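Local coordinates for protein ORF10 (Moritella marina, PDB 6RIW) that forms the ketosynthase–chain length factor part of a polyunsaturated fatty acid synthase and probably extends acyl chains by carrier-protein-dependent condensation, at residues A289-D293 with K305-V310; H803-F807 with H836-S841. All coordinates share one frame; numbering follows the deposited sequence.

Interaction 1 of 2, residues A289-D293 with K305-V310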
loop_
_atom_site.group_PDB
_atom_site.type_symbol
_atom_site.label_atom_id
_atom_site.label_comp_id
_atom_site.label_asym_id
_atom_site.label_seq_id
_atom_site.Cartn_x
_atom_site.Cartn_y
_atom_site.Cartn_z
ATOM N N ALA A 289 -6.837 -14.750 13.097
ATOM C CA ALA A 289 -6.947 -13.468 13.766
ATOM C C ALA A 289 -5.828 -12.545 13.331
ATOM O O ALA A 289 -4.774 -12.970 12.845
ATOM C CB ALA A 289 -6.909 -13.609 15.288
ATOM N N LEU A 290 -6.069 -11.265 13.561
ATOM C CA LEU A 290 -5.085 -10.217 13.370
ATOM C C LEU A 290 -4.844 -9.521 14.703
ATOM O O LEU A 290 -5.676 -9.560 15.617
ATOM C CB LEU A 290 -5.571 -9.208 12.326
ATOM C CG LEU A 290 -6.277 -9.848 11.137
ATOM C CD1 LEU A 290 -7.081 -8.789 10.357
ATOM C CD2 LEU A 290 -5.269 -10.583 10.233
ATOM N N SER A 291 -3.685 -8.896 14.820
ATOM C CA SER A 291 -3.398 -8.077 15.989
ATOM C C SER A 291 -2.241 -7.156 15.658
ATOM O O SER A 291 -1.467 -7.405 14.728
ATOM C CB SER A 291 -3.070 -8.939 17.211
ATOM O OG SER A 291 -1.691 -9.310 17.209
ATOM N N ASN A 292 -2.131 -6.089 16.437
ATOM C CA ASN A 292 -0.948 -5.249 16.425
ATOM C C ASN A 292 -0.218 -5.364 17.753
ATOM O O ASN A 292 -0.845 -5.546 18.798
ATOM C CB ASN A 292 -1.298 -3.797 16.160
ATOM C CG ASN A 292 -0.109 -3.027 15.749
ATOM O OD1 ASN A 292 0.550 -2.395 16.573
ATOM N ND2 ASN A 292 0.231 -3.117 14.468
ATOM N N ASP A 293 1.120 -5.256 17.693
ATOM C CA ASP A 293 1.961 -5.323 18.885
ATOM C C ASP A 293 1.709 -4.171 19.844
ATOM O O ASP A 293 2.059 -4.272 21.025
ATOM C CB ASP A 293 3.441 -5.310 18.500
ATOM C CG ASP A 293 3.945 -6.665 18.004
ATOM O OD1 ASP A 293 3.185 -7.658 18.043
ATOM O OD2 ASP A 293 5.124 -6.729 17.575
ATOM N N LYS A 305 4.486 -9.948 23.077
ATOM C CA LYS A 305 3.127 -9.820 23.618
ATOM C C LYS A 305 2.078 -9.825 22.508
ATOM O O LYS A 305 1.020 -10.449 22.652
ATOM C CB LYS A 305 2.990 -8.560 24.481
ATOM C CG LYS A 305 2.989 -7.234 23.712
ATOM C CD LYS A 305 3.182 -6.005 24.617
ATOM C CE LYS A 305 1.871 -5.373 25.011
ATOM N NZ LYS A 305 1.537 -4.236 24.089
ATOM N N GLY A 306 2.352 -9.146 21.388
ATOM C CA GLY A 306 1.401 -9.153 20.289
ATOM C C GLY A 306 1.303 -10.499 19.605
ATOM O O GLY A 306 0.238 -10.862 19.090
ATOM N N GLN A 307 2.408 -11.255 19.571
ATOM C CA GLN A 307 2.384 -12.568 18.935
ATOM C C GLN A 307 1.581 -13.571 19.749
ATOM O O GLN A 307 0.782 -14.328 19.191
ATOM C CB GLN A 307 3.810 -13.070 18.718
ATOM C CG GLN A 307 4.641 -12.085 17.857
ATOM C CD GLN A 307 6.057 -12.573 17.613
ATOM O OE1 GLN A 307 6.495 -13.563 18.217
ATOM N NE2 GLN A 307 6.792 -11.871 16.736
ATOM N N VAL A 308 1.815 -13.639 21.060
ATOM C CA VAL A 308 0.970 -14.492 21.892
ATOM C C VAL A 308 -0.494 -14.085 21.744
ATOM O O VAL A 308 -1.378 -14.935 21.600
ATOM C CB VAL A 308 1.438 -14.435 23.363
ATOM C CG1 VAL A 308 0.424 -15.134 24.285
ATOM C CG2 VAL A 308 2.832 -15.058 23.505
ATOM N N LEU A 309 -0.769 -12.773 21.714
ATOM C CA LEU A 309 -2.154 -12.328 21.596
ATOM C C LEU A 309 -2.804 -12.835 20.311
ATOM O O LEU A 309 -3.952 -13.291 20.332
ATOM C CB LEU A 309 -2.229 -10.806 21.675
ATOM C CG LEU A 309 -3.620 -10.189 21.484
ATOM C CD1 LEU A 309 -4.618 -10.600 22.601
ATOM C CD2 LEU A 309 -3.516 -8.669 21.377
ATOM N N VAL A 310 -2.103 -12.761 19.174
ATOM C CA VAL A 310 -2.750 -13.211 17.940
ATOM C C VAL A 310 -2.995 -14.723 17.971
ATOM O O VAL A 310 -3.993 -15.204 17.419
ATOM C CB VAL A 310 -1.953 -12.773 16.690
ATOM C CG1 VAL A 310 -0.795 -13.717 16.386
ATOM C CG2 VAL A 310 -2.882 -12.687 15.490
HETATM O O HOH W 1 5.328 -9.128 15.849
#
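Gly-306 O takes two donors: Ser-291 OG at 3.1 Å, from strand 283-292, and Val-310 N at 3.0 Å, from one turn further along helix 304-318. They arrive from opposite faces of the carbonyl plane, the hydroxyl tilted 34° out of it, so the helical bond is kept and the strand gains a hold on the helix. With chi1 at 84°, OG sits between the backbone N and the carbonyl carbon of Ser-291, directed at the helix and 3.5 Å from Val-310 CB. Replacing Ser-291 by an alanine is likely to cost Gly-306 O the strand's hydroxyl donor and to open a small gap beside Val-310 CB. Val-310 CG2, anti to its own N, lies over the strand, 3.3 Å from Ala-289 O and close to Ala-289 CB. Just past the strand, Asp-293 OD1 comes within 3.2 Å of Gly-306 CA, an approach that the missing side chain permits. Its carboxylate is held on both oxygens: Asn-444 ND2 binds OD1, while Asn-303 N and a water donate to OD2. The same water, 3.2 Å from Gln-307 NE2, accepts from that amide, whose OE1 bonds Ser-345 OG. Lys-305, bent at its last two torsions, curls back to place NZ 3.1 Å from Asp-293 O, with a C=O...N angle of 153°; NZ also forms a salt bridge with Asp-654 in the chain length factor half. Over these segments the strand, paired with strand 443-450, and the helix run nearly antiparallel, in the manner of the helix-covered sheets of the thiolase fold. The Ser-291 hydroxyl and the Asp-293 carboxylate, both buried here, are thus paired by hydrogen bonds, and the lysine ties the residue just after the strand to the second half of the didomain.

Interaction 2 of 2, residues H803-F807 with H836-S841; sequences HASGF and HTFNAS
From His-836 CB, which heads toward the 803-807 loop, the imidazole extends with CG anti to the backbone N (chi1 -163°). CD2 passes beside Ser-805, 3.7 Å from its CB, and also meets the edge of the Phe-807 ring at CE2. At the tip, NE2 lies 3.6 Å from Ser-805 CB and takes part in a hydrogen bond with a water 2.9 Å away, in the imidazole plane. That water also reaches His-803 NE2 at 3.0 Å, joining two rings whose planes stand at 88°. ND1, on the other branch, accepts Phe-838 N at 3.1 Å, while Phe-838 CE1 lies over the centre of the imidazole. Phe-838 and Phe-807 meet edge to edge, CE1 to CE2, 3.9 Å apart, and Trp-739 packs against both. Ser-805 OG accepts Phe-807 N in an ST turn and also bonds Glu-810. The surrounding sequences resemble those carrying the two histidines of a ketosynthase Cys-His-His triad, consistent with a remnant of such a site in the chain length factor domain. A water, and no direct hydrogen bond, links the two imidazoles, with aromatic rings and a backbone N-H helping to fix His-836.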
loop_
_atom_site.group_PDB
_atom_site.type_symbol
_atom_site.label_atom_id
_atom_site.label_comp_id
_atom_site.label_asym_id
_atom_site.label_seq_id
_atom_site.Cartn_x
_atom_site.Cartn_y
_atom_site.Cartn_z
ATOM N N HIS A 803 -18.605 14.097 -6.493
ATOM C CA HIS A 803 -17.162 13.920 -6.642
ATOM C C HIS A 803 -16.539 15.162 -7.279
ATOM O O HIS A 803 -15.561 15.711 -6.763
ATOM C CB HIS A 803 -16.900 12.655 -7.476
ATOM C CG HIS A 803 -15.463 12.251 -7.553
ATOM N ND1 HIS A 803 -14.700 11.958 -6.438
ATOM C CD2 HIS A 803 -14.645 12.081 -8.623
ATOM C CE1 HIS A 803 -13.473 11.643 -6.819
ATOM N NE2 HIS A 803 -13.415 11.700 -8.138
ATOM N N ALA A 804 -17.129 15.630 -8.387
ATOM C CA ALA A 804 -16.760 16.877 -9.071
ATOM C C ALA A 804 -15.241 17.027 -9.228
ATOM O O ALA A 804 -14.646 18.033 -8.845
ATOM C CB ALA A 804 -17.347 18.082 -8.351
ATOM N N SER A 805 -14.613 15.998 -9.788
ATOM C CA SER A 805 -13.158 15.966 -9.878
ATOM C C SER A 805 -12.614 17.009 -10.840
ATOM O O SER A 805 -11.472 17.454 -10.685
ATOM C CB SER A 805 -12.702 14.585 -10.346
ATOM O OG SER A 805 -13.220 14.322 -11.648
ATOM N N GLY A 806 -13.383 17.370 -11.865
ATOM C CA GLY A 806 -12.835 18.209 -12.910
ATOM C C GLY A 806 -12.197 17.449 -14.058
ATOM O O GLY A 806 -11.725 18.083 -15.013
ATOM N N PHE A 807 -12.162 16.113 -13.994
ATOM C CA PHE A 807 -11.895 15.299 -15.176
ATOM C C PHE A 807 -13.205 15.121 -15.927
ATOM O O PHE A 807 -14.210 14.743 -15.332
ATOM C CB PHE A 807 -11.298 13.954 -14.764
ATOM C CG PHE A 807 -9.994 14.099 -14.035
ATOM C CD1 PHE A 807 -8.810 14.273 -14.742
ATOM C CD2 PHE A 807 -9.948 14.119 -12.644
ATOM C CE1 PHE A 807 -7.601 14.420 -14.093
ATOM C CE2 PHE A 807 -8.732 14.268 -11.986
ATOM C CZ PHE A 807 -7.551 14.429 -12.723
ATOM N N HIS A 836 -8.465 18.953 -5.204
ATOM C CA HIS A 836 -8.611 17.507 -5.378
ATOM C C HIS A 836 -7.483 16.825 -4.616
ATOM O O HIS A 836 -6.321 16.934 -5.008
ATOM C CB HIS A 836 -8.541 17.146 -6.863
ATOM C CG HIS A 836 -9.066 15.782 -7.188
ATOM N ND1 HIS A 836 -8.952 14.715 -6.322
ATOM C CD2 HIS A 836 -9.740 15.320 -8.270
ATOM C CE1 HIS A 836 -9.527 13.649 -6.857
ATOM N NE2 HIS A 836 -10.011 13.986 -8.044
ATOM N N THR A 837 -7.807 16.114 -3.528
ATOM C CA THR A 837 -6.770 15.484 -2.720
ATOM C C THR A 837 -6.643 13.983 -3.000
ATOM O O THR A 837 -6.086 13.248 -2.174
ATOM C CB THR A 837 -7.006 15.767 -1.227
ATOM O OG1 THR A 837 -8.271 15.217 -0.805
ATOM C CG2 THR A 837 -7.035 17.296 -0.976
ATOM N N PHE A 838 -7.162 13.527 -4.147
ATOM C CA PHE A 838 -6.930 12.199 -4.704
ATOM C C PHE A 838 -7.116 11.066 -3.695
ATOM O O PHE A 838 -8.257 10.733 -3.352
ATOM C CB PHE A 838 -5.560 12.223 -5.409
ATOM C CG PHE A 838 -5.643 13.027 -6.680
ATOM C CD1 PHE A 838 -6.321 12.484 -7.780
ATOM C CD2 PHE A 838 -5.241 14.359 -6.718
ATOM C CE1 PHE A 838 -6.497 13.252 -8.944
ATOM C CE2 PHE A 838 -5.433 15.144 -7.887
ATOM C CZ PHE A 838 -6.058 14.586 -8.979
ATOM N N ASN A 839 -6.040 10.442 -3.209
ATOM C CA ASN A 839 -6.290 9.286 -2.330
ATOM C C ASN A 839 -6.943 9.667 -1.004
ATOM O O ASN A 839 -7.507 8.794 -0.328
ATOM C CB ASN A 839 -4.986 8.529 -2.088
ATOM C CG ASN A 839 -4.466 7.906 -3.366
ATOM O OD1 ASN A 839 -5.184 7.173 -4.018
ATOM N ND2 ASN A 839 -3.222 8.215 -3.741
ATOM N N ALA A 840 -6.884 10.928 -0.604
ATOM C CA ALA A 840 -7.598 11.375 0.583
ATOM C C ALA A 840 -8.941 12.038 0.265
ATOM O O ALA A 840 -9.599 12.551 1.181
ATOM C CB ALA A 840 -6.700 12.347 1.376
ATOM N N SER A 841 -9.362 12.076 -1.008
ATOM C CA SER A 841 -10.512 12.912 -1.374
ATOM C C SER A 841 -11.804 12.456 -0.704
ATOM O O SER A 841 -12.678 13.282 -0.421
ATOM C CB SER A 841 -10.719 12.935 -2.896
ATOM O OG SER A 841 -10.798 11.620 -3.417
HETATM O O HOH W 2 -10.908 11.827 -9.720
#

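How the interactions relate
Interaction 1 belongs to the ketosynthase half of the didomain and interaction 2 to the chain length factor half. Their centres are 36 Å apart, on opposite sides of the chain's centre, and their nearest atoms remain about 21 Å apart. Both halves have the thiolase-like fold, joined by antiparallel pairing of strands 189-193 and 659-663, as in ketosynthase dimers. Interaction 1 lies nearer the magnesium ion, about 11 Å from the Ala-289 side chain and bound at Met-1 and Lys-286; interaction 2 is away from that site. The two contacts, which do not touch, sit in corresponding C-terminal beta-ketoacyl synthase domains of the two halves.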